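PDB 5Y2A: insect group II chitinase from Ostrinia furnacalis, which probably hydrolyses the beta-1,4 linkages of chitin as a glycoside hydrolase family 18 enzyme, this chain being its second catalytic domain. Local coordinates for residues L42-S51 with A100-F111; G206-H214 with N220-V228. All coordinates share one frame; numbering follows the deposited sequence.

Contact 1 of 2, residues L42-S51 with A100-F111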
loop_
_atom_site.group_PDB
_atom_site.type_symbol
_atom_site.label_atom_id
_atom_site.label_comp_id
_atom_site.label_asym_id
_atom_site.label_seq_id
_atom_site.Cartn_x
_atom_site.Cartn_y
_atom_site.Cartn_z
ATOM N N LEU A 42 11.853 14.597 -1.329
ATOM C CA LEU A 42 11.817 16.019 -1.645
ATOM C C LEU A 42 10.775 16.699 -0.766
ATOM O O LEU A 42 9.597 16.327 -0.800
ATOM C CB LEU A 42 11.483 16.235 -3.121
ATOM C CG LEU A 42 11.594 17.669 -3.651
ATOM C CD1 LEU A 42 13.056 18.098 -3.675
ATOM C CD2 LEU A 42 10.979 17.781 -5.035
ATOM N N ASP A 43 11.202 17.682 0.025
ATOM C CA ASP A 43 10.243 18.438 0.821
ATOM C C ASP A 43 9.250 19.149 -0.094
ATOM O O ASP A 43 9.643 19.861 -1.025
ATOM C CB ASP A 43 10.947 19.462 1.708
ATOM C CG ASP A 43 9.991 20.129 2.684
ATOM O OD1 ASP A 43 9.514 19.438 3.609
ATOM O OD2 ASP A 43 9.675 21.321 2.498
ATOM N N LYS A 44 7.959 18.951 0.178
ATOM C CA LYS A 44 6.917 19.492 -0.689
ATOM C C LYS A 44 6.965 21.011 -0.739
ATOM O O LYS A 44 6.689 21.610 -1.787
ATOM C CB LYS A 44 5.547 19.021 -0.199
ATOM C CG LYS A 44 4.361 19.529 -1.002
ATOM C CD LYS A 44 3.056 19.270 -0.252
ATOM C CE LYS A 44 1.839 19.509 -1.132
ATOM N NZ LYS A 44 0.584 19.488 -0.325
ATOM N N GLU A 45 7.304 21.647 0.380
ATOM C CA GLU A 45 7.287 23.097 0.507
ATOM C C GLU A 45 8.592 23.740 0.054
ATOM O O GLU A 45 8.586 24.636 -0.797
ATOM C CB GLU A 45 6.999 23.479 1.961
ATOM C CG GLU A 45 5.667 22.971 2.456
ATOM C CD GLU A 45 4.518 23.620 1.721
ATOM O OE1 GLU A 45 4.659 24.799 1.332
ATOM O OE2 GLU A 45 3.483 22.949 1.517
ATOM N N GLU A 46 9.717 23.269 0.588
ATOM C CA GLU A 46 11.004 23.890 0.322
ATOM C C GLU A 46 11.666 23.384 -0.949
ATOM O O GLU A 46 12.593 24.034 -1.445
ATOM C CB GLU A 46 11.945 23.660 1.509
ATOM C CG GLU A 46 11.397 24.195 2.822
ATOM C CD GLU A 46 11.172 25.695 2.798
ATOM O OE1 GLU A 46 11.831 26.389 1.991
ATOM O OE2 GLU A 46 10.316 26.177 3.575
ATOM N N LEU A 47 11.211 22.250 -1.477
ATOM C CA LEU A 47 11.789 21.633 -2.669
ATOM C C LEU A 47 13.293 21.410 -2.499
ATOM O O LEU A 47 14.102 21.756 -3.363
ATOM C CB LEU A 47 11.489 22.467 -3.914
ATOM C CG LEU A 47 10.011 22.737 -4.222
ATOM C CD1 LEU A 47 9.873 23.589 -5.468
ATOM C CD2 LEU A 47 9.211 21.444 -4.363
ATOM N N VAL A 48 13.663 20.821 -1.358
ATOM C CA VAL A 48 15.031 20.395 -1.090
ATOM C C VAL A 48 14.998 18.995 -0.494
ATOM O O VAL A 48 13.971 18.527 0.004
ATOM C CB VAL A 48 15.798 21.348 -0.144
ATOM C CG1 VAL A 48 15.911 22.750 -0.745
ATOM C CG2 VAL A 48 15.137 21.383 1.220
ATOM N N ILE A 49 16.156 18.330 -0.543
ATOM C CA ILE A 49 16.291 16.994 0.028
ATOM C C ILE A 49 16.011 17.028 1.522
ATOM O O ILE A 49 16.459 17.933 2.239
ATOM C CB ILE A 49 17.703 16.444 -0.239
ATOM C CG1 ILE A 49 17.931 16.227 -1.730
ATOM C CG2 ILE A 49 17.949 15.169 0.564
ATOM C CD1 ILE A 49 19.385 15.934 -2.086
ATOM N N LYS A 50 15.274 16.029 2.003
ATOM C CA LYS A 50 15.126 15.810 3.436
ATOM C C LYS A 50 15.071 14.315 3.703
ATOM O O LYS A 50 14.734 13.515 2.825
ATOM C CB LYS A 50 13.875 16.498 4.004
ATOM C CG LYS A 50 12.565 15.788 3.701
ATOM C CD LYS A 50 11.412 16.374 4.515
ATOM C CE LYS A 50 10.074 15.854 4.015
ATOM N NZ LYS A 50 8.916 16.583 4.603
ATOM N N SER A 51 15.441 13.944 4.925
ATOM C CA SER A 51 15.341 12.555 5.338
ATOM C C SER A 51 13.879 12.140 5.396
ATOM O O SER A 51 13.017 12.903 5.840
ATOM C CB SER A 51 16.000 12.360 6.703
ATOM O OG SER A 51 15.650 11.102 7.259
ATOM N N ALA A 100 14.365 27.592 -8.044
ATOM C CA ALA A 100 14.219 26.417 -7.195
ATOM C C ALA A 100 15.337 25.412 -7.446
ATOM O O ALA A 100 15.880 24.831 -6.499
ATOM C CB ALA A 100 12.851 25.775 -7.428
ATOM N N ARG A 101 15.700 25.199 -8.714
ATOM C CA ARG A 101 16.796 24.287 -9.016
ATOM C C ARG A 101 18.081 24.751 -8.356
ATOM O O ARG A 101 18.837 23.939 -7.811
ATOM C CB ARG A 101 16.992 24.167 -10.528
ATOM C CG ARG A 101 15.819 23.549 -11.254
ATOM C CD ARG A 101 16.249 22.978 -12.589
ATOM N NE ARG A 101 16.972 23.941 -13.415
ATOM C CZ ARG A 101 16.420 24.649 -14.396
ATOM N NH1 ARG A 101 15.133 24.504 -14.679
ATOM N NH2 ARG A 101 17.159 25.498 -15.104
ATOM N N ARG A 102 18.335 26.061 -8.378
ATOM C CA ARG A 102 19.558 26.591 -7.788
ATOM C C ARG A 102 19.583 26.367 -6.282
ATOM O O ARG A 102 20.596 25.930 -5.723
ATOM C CB ARG A 102 19.697 28.076 -8.130
ATOM C CG ARG A 102 20.914 28.723 -7.519
ATOM C CD ARG A 102 22.172 27.987 -7.951
ATOM N NE ARG A 102 23.373 28.520 -7.317
ATOM C CZ ARG A 102 24.554 27.910 -7.327
ATOM N NH1 ARG A 102 24.699 26.737 -7.933
ATOM N NH2 ARG A 102 25.594 28.471 -6.723
ATOM N N LYS A 103 18.472 26.672 -5.606
ATOM C CA LYS A 103 18.350 26.382 -4.180
ATOM C C LYS A 103 18.550 24.893 -3.900
ATOM O O LYS A 103 19.244 24.518 -2.947
ATOM C CB LYS A 103 16.980 26.858 -3.693
ATOM C CG LYS A 103 16.656 26.609 -2.232
ATOM C CD LYS A 103 15.169 26.882 -1.988
ATOM C CE LYS A 103 14.738 26.549 -0.570
ATOM N NZ LYS A 103 13.257 26.679 -0.421
ATOM N N PHE A 104 17.959 24.031 -4.732
ATOM C CA PHE A 104 18.097 22.586 -4.546
ATOM C C PHE A 104 19.556 22.156 -4.614
ATOM O O PHE A 104 20.037 21.408 -3.754
ATOM C CB PHE A 104 17.270 21.850 -5.602
ATOM C CG PHE A 104 17.412 20.349 -5.556
ATOM C CD1 PHE A 104 18.417 19.710 -6.264
ATOM C CD2 PHE A 104 16.533 19.581 -4.807
ATOM C CE1 PHE A 104 18.552 18.331 -6.222
ATOM C CE2 PHE A 104 16.656 18.200 -4.760
ATOM C CZ PHE A 104 17.670 17.574 -5.468
ATOM N N VAL A 105 20.275 22.621 -5.639
ATOM C CA VAL A 105 21.652 22.184 -5.865
ATOM C C VAL A 105 22.548 22.604 -4.707
ATOM O O VAL A 105 23.362 21.817 -4.209
ATOM C CB VAL A 105 22.171 22.733 -7.206
ATOM C CG1 VAL A 105 23.672 22.500 -7.330
ATOM C CG2 VAL A 105 21.423 22.099 -8.364
ATOM N N VAL A 106 22.428 23.858 -4.271
ATOM C CA VAL A 106 23.255 24.341 -3.164
ATOM C C VAL A 106 22.978 23.538 -1.898
ATOM O O VAL A 106 23.901 23.109 -1.195
ATOM C CB VAL A 106 23.027 25.846 -2.939
ATOM C CG1 VAL A 106 23.626 26.273 -1.611
ATOM C CG2 VAL A 106 23.637 26.641 -4.081
ATOM N N HIS A 107 21.697 23.326 -1.586
ATOM C CA HIS A 107 21.342 22.583 -0.382
ATOM C C HIS A 107 21.775 21.122 -0.477
ATOM O O HIS A 107 22.228 20.537 0.514
ATOM C CB HIS A 107 19.835 22.683 -0.138
ATOM C CG HIS A 107 19.353 21.836 0.997
ATOM N ND1 HIS A 107 19.056 20.496 0.853
ATOM C CD2 HIS A 107 19.113 22.137 2.295
ATOM C CE1 HIS A 107 18.658 20.010 2.014
ATOM N NE2 HIS A 107 18.684 20.985 2.906
ATOM N N ALA A 108 21.636 20.517 -1.659
ATOM C CA ALA A 108 21.983 19.108 -1.814
ATOM C C ALA A 108 23.449 18.855 -1.487
ATOM O O ALA A 108 23.777 17.895 -0.784
ATOM C CB ALA A 108 21.662 18.644 -3.235
ATOM N N VAL A 109 24.345 19.722 -1.967
ATOM C CA VAL A 109 25.772 19.538 -1.705
ATOM C C VAL A 109 26.039 19.511 -0.204
ATOM O O VAL A 109 26.768 18.649 0.300
ATOM C CB VAL A 109 26.592 20.634 -2.408
ATOM C CG1 VAL A 109 28.032 20.615 -1.918
ATOM C CG2 VAL A 109 26.536 20.443 -3.917
ATOM N N ASP A 110 25.447 20.454 0.531
ATOM C CA ASP A 110 25.650 20.506 1.976
ATOM C C ASP A 110 25.021 19.306 2.674
ATOM O O ASP A 110 25.610 18.743 3.604
ATOM C CB ASP A 110 25.080 21.810 2.530
ATOM C CG ASP A 110 25.837 23.025 2.039
ATOM O OD1 ASP A 110 27.059 22.905 1.806
ATOM O OD2 ASP A 110 25.208 24.091 1.877
ATOM N N PHE A 111 23.821 18.906 2.245
ATOM C CA PHE A 111 23.164 17.745 2.844
ATOM C C PHE A 111 24.026 16.497 2.689
ATOM O O PHE A 111 24.252 15.755 3.651
ATOM C CB PHE A 111 21.789 17.542 2.200
ATOM C CG PHE A 111 20.894 16.580 2.944
ATOM C CD1 PHE A 111 20.978 15.214 2.716
ATOM C CD2 PHE A 111 19.957 17.046 3.853
ATOM C CE1 PHE A 111 20.152 14.326 3.393
ATOM C CE2 PHE A 111 19.124 16.164 4.533
ATOM C CZ PHE A 111 19.223 14.800 4.301
HETATM O O HOH W 1 10.408 26.552 -2.035
HETATM O O HOH W 2 14.363 24.512 -4.136
HETATM O O HOH W 3 18.313 19.657 -1.724
#
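Ile-49, its CB directed at the helix, spreads two branches over three helix residues. CG2 lies over one face of the Phe-111 ring, 3.8 Å from its centroid and 15° off the normal, a CH-pi contact. CG1 meets CE2 of Phe-104 at 3.8 Å, and CD1, at the end of that branch, reaches CB of Ala-108. One residue earlier, Val-48 sets its CB over a face of the His-107 imidazole, 3.7 Å from the ring centre, with CG1 and CG2 on that same side. In Phe-104, CG anti to the backbone N (chi1 176°) swings the ring across to the hairpin, where its edge meets the carbonyl oxygen of Leu-47 and CD1 of Leu-42. Toward the solvent side, the extended chain of Lys-103 crosses to the turn, where NZ grips Glu-46 twice: a salt bridge to OE1 at 2.8 Å and a hydrogen bond to the backbone O at 2.9 Å, the latter on a lone pair in the carbonyl plane. Water 3 sits over one face of Phe-104, toward its rim, and links the two segments: it accepts from Ile-49 N at 2.8 Å, donates to Phe-104 O and bonds His-107 ND1. Behind this shell Asp-43 shapes the turn: in an Asx motif its OD2 accepts from Glu-46 N at 2.7 Å, while OD1 makes a salt bridge with Lys-50. The turn joins strands 34-42 and 49-51 in an antiparallel hairpin; the short strand runs 39° from the helix direction, their axes 9.2 Å apart. Ile-49 and Phe-104 also touch Leu-80 of strand 75-81, helix 90-95 covers Leu-42 and Phe-104, and helix 141-159 packs on helix 98-115 through Phe-104 and Val-105.

Contact 2 of 2, residues G206-H214 with N220-V228. With NAG (2-acetamido-2-deoxy-beta-D-glucopyranose), chain C.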
loop_
_atom_site.group_PDB
_atom_site.type_symbol
_atom_site.label_atom_id
_atom_site.label_comp_id
_atom_site.label_asym_id
_atom_site.label_seq_id
_atom_site.Cartn_x
_atom_site.Cartn_y
_atom_site.Cartn_z
ATOM N N GLY A 206 2.509 -12.539 -15.772
ATOM C CA GLY A 206 3.603 -12.130 -16.635
ATOM C C GLY A 206 4.875 -12.064 -15.823
ATOM O O GLY A 206 4.842 -12.057 -14.588
ATOM N N HIS A 207 6.006 -12.016 -16.519
ATOM C CA HIS A 207 7.277 -12.040 -15.816
ATOM C C HIS A 207 7.703 -10.635 -15.415
ATOM O O HIS A 207 7.574 -9.684 -16.188
ATOM C CB HIS A 207 8.377 -12.710 -16.641
ATOM C CG HIS A 207 9.516 -13.198 -15.803
ATOM N ND1 HIS A 207 10.498 -12.355 -15.328
ATOM C CD2 HIS A 207 9.805 -14.428 -15.314
ATOM C CE1 HIS A 207 11.350 -13.048 -14.591
ATOM N NE2 HIS A 207 10.948 -14.307 -14.565
ATOM N N VAL A 208 8.222 -10.519 -14.190
ATOM C CA VAL A 208 8.627 -9.224 -13.653
ATOM C C VAL A 208 9.698 -8.567 -14.518
ATOM O O VAL A 208 9.760 -7.336 -14.611
ATOM C CB VAL A 208 9.103 -9.394 -12.191
ATOM C CG1 VAL A 208 10.228 -10.443 -12.106
ATOM C CG2 VAL A 208 9.563 -8.059 -11.610
ATOM N N ALA A 209 10.557 -9.354 -15.168
ATOM C CA ALA A 209 11.708 -8.805 -15.891
ATOM C C ALA A 209 12.103 -9.734 -17.028
ATOM O O ALA A 209 13.154 -10.387 -16.988
ATOM C CB ALA A 209 12.882 -8.580 -14.937
ATOM N N PRO A 210 11.293 -9.790 -18.087
ATOM C CA PRO A 210 11.656 -10.614 -19.247
ATOM C C PRO A 210 12.966 -10.137 -19.853
ATOM O O PRO A 210 13.236 -8.939 -19.922
ATOM C CB PRO A 210 10.481 -10.412 -20.214
ATOM C CG PRO A 210 9.368 -9.799 -19.389
ATOM C CD PRO A 210 10.063 -9.011 -18.321
ATOM N N MET A 211 13.800 -11.094 -20.257
ATOM C CA MET A 211 15.093 -10.771 -20.849
ATOM C C MET A 211 14.988 -10.533 -22.353
ATOM O O MET A 211 15.475 -9.515 -22.858
ATOM C CB MET A 211 16.097 -11.889 -20.557
ATOM C CG MET A 211 17.481 -11.620 -21.109
ATOM S SD MET A 211 18.282 -10.245 -20.268
ATOM C CE MET A 211 19.161 -9.445 -21.601
ATOM N N TYR A 212 14.345 -11.456 -23.071
ATOM C CA TYR A 212 14.172 -11.377 -24.516
ATOM C C TYR A 212 12.692 -11.518 -24.847
ATOM O O TYR A 212 11.882 -11.899 -24.000
ATOM C CB TYR A 212 14.994 -12.461 -25.239
ATOM C CG TYR A 212 16.465 -12.423 -24.880
ATOM C CD1 TYR A 212 17.243 -11.320 -25.202
ATOM C CD2 TYR A 212 17.067 -13.478 -24.210
ATOM C CE1 TYR A 212 18.586 -11.265 -24.869
ATOM C CE2 TYR A 212 18.410 -13.441 -23.877
ATOM C CZ TYR A 212 19.165 -12.329 -24.210
ATOM O OH TYR A 212 20.500 -12.278 -23.879
ATOM N N VAL A 213 12.347 -11.200 -26.101
ATOM C CA VAL A 213 10.969 -11.335 -26.565
ATOM C C VAL A 213 10.500 -12.774 -26.405
ATOM O O VAL A 213 11.244 -13.727 -26.666
ATOM C CB VAL A 213 10.849 -10.869 -28.027
ATOM C CG1 VAL A 213 9.480 -11.220 -28.602
ATOM C CG2 VAL A 213 11.093 -9.377 -28.136
ATOM N N HIS A 214 9.254 -12.935 -25.969
ATOM C CA HIS A 214 8.620 -14.230 -25.799
ATOM C C HIS A 214 7.451 -14.299 -26.769
ATOM O O HIS A 214 6.873 -13.270 -27.129
ATOM C CB HIS A 214 8.149 -14.412 -24.339
ATOM C CG HIS A 214 7.726 -15.805 -23.990
ATOM N ND1 HIS A 214 6.489 -16.316 -24.322
ATOM C CD2 HIS A 214 8.371 -16.788 -23.317
ATOM C CE1 HIS A 214 6.394 -17.556 -23.875
ATOM N NE2 HIS A 214 7.521 -17.866 -23.259
ATOM N N ASN A 220 6.516 -6.156 -27.962
ATOM C CA ASN A 220 7.882 -6.650 -28.077
ATOM C C ASN A 220 8.920 -5.691 -27.495
ATOM O O ASN A 220 10.121 -5.934 -27.650
ATOM C CB ASN A 220 8.197 -6.971 -29.544
ATOM C CG ASN A 220 8.238 -5.731 -30.425
ATOM O OD1 ASN A 220 7.872 -4.634 -30.002
ATOM N ND2 ASN A 220 8.669 -5.910 -31.670
ATOM N N THR A 221 8.495 -4.613 -26.836
ATOM C CA THR A 221 9.414 -3.715 -26.150
ATOM C C THR A 221 9.484 -3.962 -24.646
ATOM O O THR A 221 10.284 -3.312 -23.969
ATOM C CB THR A 221 9.031 -2.255 -26.405
ATOM O OG1 THR A 221 7.848 -1.926 -25.669
ATOM C CG2 THR A 221 8.789 -2.015 -27.897
ATOM N N PHE A 222 8.677 -4.874 -24.107
ATOM C CA PHE A 222 8.650 -5.124 -22.663
ATOM C C PHE A 222 9.651 -6.220 -22.281
ATOM O O PHE A 222 9.294 -7.290 -21.795
ATOM C CB PHE A 222 7.241 -5.489 -22.210
ATOM C CG PHE A 222 6.368 -4.302 -21.919
ATOM C CD1 PHE A 222 6.099 -3.361 -22.903
ATOM C CD2 PHE A 222 5.807 -4.128 -20.662
ATOM C CE1 PHE A 222 5.289 -2.269 -22.640
ATOM C CE2 PHE A 222 5.001 -3.032 -20.393
ATOM C CZ PHE A 222 4.741 -2.103 -21.383
ATOM N N ASN A 223 10.929 -5.946 -22.532
ATOM C CA ASN A 223 11.970 -6.888 -22.141
ATOM C C ASN A 223 13.290 -6.143 -22.015
ATOM O O ASN A 223 13.487 -5.085 -22.619
ATOM C CB ASN A 223 12.085 -8.052 -23.134
ATOM C CG ASN A 223 12.347 -7.588 -24.554
ATOM O OD1 ASN A 223 13.494 -7.407 -24.949
ATOM N ND2 ASN A 223 11.281 -7.411 -25.335
ATOM N N VAL A 224 14.194 -6.719 -21.214
ATOM C CA VAL A 224 15.455 -6.044 -20.893
ATOM C C VAL A 224 16.248 -5.747 -22.157
ATOM O O VAL A 224 16.805 -4.651 -22.321
ATOM C CB VAL A 224 16.278 -6.898 -19.910
ATOM C CG1 VAL A 224 17.662 -6.292 -19.699
ATOM C CG2 VAL A 224 15.541 -7.045 -18.578
ATOM N N ASN A 225 16.328 -6.723 -23.060
ATOM C CA ASN A 225 17.163 -6.560 -24.244
ATOM C C ASN A 225 16.694 -5.388 -25.099
ATOM O O ASN A 225 17.514 -4.591 -25.569
ATOM C CB ASN A 225 17.180 -7.855 -25.050
ATOM C CG ASN A 225 18.056 -7.761 -26.276
ATOM O OD1 ASN A 225 19.195 -7.298 -26.213
ATOM N ND2 ASN A 225 17.519 -8.187 -27.406
ATOM N N PHE A 226 15.380 -5.232 -25.280
ATOM C CA PHE A 226 14.909 -4.063 -26.015
ATOM C C PHE A 226 15.267 -2.786 -25.273
ATOM O O PHE A 226 15.788 -1.835 -25.870
ATOM C CB PHE A 226 13.398 -4.115 -26.258
ATOM C CG PHE A 226 12.889 -2.925 -27.031
ATOM C CD1 PHE A 226 12.612 -1.719 -26.389
ATOM C CD2 PHE A 226 12.731 -2.996 -28.407
ATOM C CE1 PHE A 226 12.178 -0.617 -27.102
ATOM C CE2 PHE A 226 12.290 -1.903 -29.124
ATOM C CZ PHE A 226 12.017 -0.709 -28.472
ATOM N N THR A 227 14.984 -2.744 -23.967
ATOM C CA THR A 227 15.241 -1.540 -23.182
ATOM C C THR A 227 16.682 -1.074 -23.334
ATOM O O THR A 227 16.947 0.119 -23.536
ATOM C CB THR A 227 14.928 -1.800 -21.707
ATOM O OG1 THR A 227 13.558 -2.202 -21.561
ATOM C CG2 THR A 227 15.189 -0.553 -20.891
ATOM N N VAL A 228 17.629 -2.007 -23.227
ATOM C CA VAL A 228 19.041 -1.648 -23.300
ATOM C C VAL A 228 19.378 -1.118 -24.685
ATOM O O VAL A 228 20.010 -0.065 -24.830
ATOM C CB VAL A 228 19.925 -2.850 -22.919
ATOM C CG1 VAL A 228 21.390 -2.556 -23.229
ATOM C CG2 VAL A 228 19.757 -3.193 -21.439
HETATM C C1 NAG C . 18.244 -8.125 -28.641
HETATM C C2 NAG C . 18.098 -9.395 -29.469
HETATM C C3 NAG C . 18.798 -9.232 -30.821
HETATM C C4 NAG C . 18.355 -7.956 -31.531
HETATM C C5 NAG C . 18.443 -6.762 -30.585
HETATM C C6 NAG C . 17.864 -5.492 -31.171
HETATM C C7 NAG C . 17.909 -11.667 -28.565
HETATM C C8 NAG C . 18.624 -12.797 -27.887
HETATM N N2 NAG C . 18.626 -10.557 -28.774
HETATM O O3 NAG C . 18.507 -10.383 -31.606
HETATM O O4 NAG C . 19.248 -7.646 -32.597
HETATM O O5 NAG C . 17.733 -7.026 -29.367
HETATM O O6 NAG C . 16.451 -5.573 -31.306
HETATM O O7 NAG C . 16.733 -11.748 -28.894
#
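Pro-210 and Met-211 meet the N-terminus of helix 224-233, in the TIM-barrel domain of family 18, at a site where Asn-223 is the N-cap. Two backbone bonds join the segments: Val-224 N to Pro-210 O at 2.7 Å and Asn-225 N to Met-211 O at 2.9 Å, so first-turn N-H groups of the helix find acceptors in the loop. From Asn-223, CB packs against both of those carbonyl oxygens. Its CG sits between the backbone N and the carbonyl carbon (chi1 57°), which turns OD1 back to accept from Phe-226 N at 2.9 Å, the capping bond. At the other tip ND2 donates to Asn-220 O and meets CG2 of Val-213 at 3.4 Å. With alanine in place of Asn-223, Phe-226 N would probably lose its cap and Asn-220 O its donor, and a gap would open beside Val-213 CG2. Met-211 bends so that SD rests on CB of Val-224, and its CG lies against one face of the Tyr-212 ring. Asn-225, glycosylated at ND2, hydrogen-bonds through OD1 to Tyr-331 of helix 322-334, whereas the Tyr-212 hydroxyl bonds His-327. The acetamido methyl C8 of the NAG lies over the opposite face of Tyr-212, toward its rim, 3.4 Å from CD1.

In the fold
Contact 1 comes first along the chain and closes before contact 2 opens. Their centres lie 36 Å apart, on opposite sides of the chain's centre, and their nearest atoms are about 24 Å apart, so they do not touch. Both fall in the one family 18 TIM-barrel range. Contact 1 packs helix 98-115 and the hairpin of strands 34-42 and 49-51 near strand 75-81; contact 2 ties the loop after strand 189-192 to helix 224-233, beside strand 241-254. Paired parallel strands, 34-42 through 75-81, 119-123, 162-167 and 189-192 to 241-254, link the two regions. They are thus separate pieces of packing in one barrel, one beside the second subunit, the other bearing an N-linked glycan.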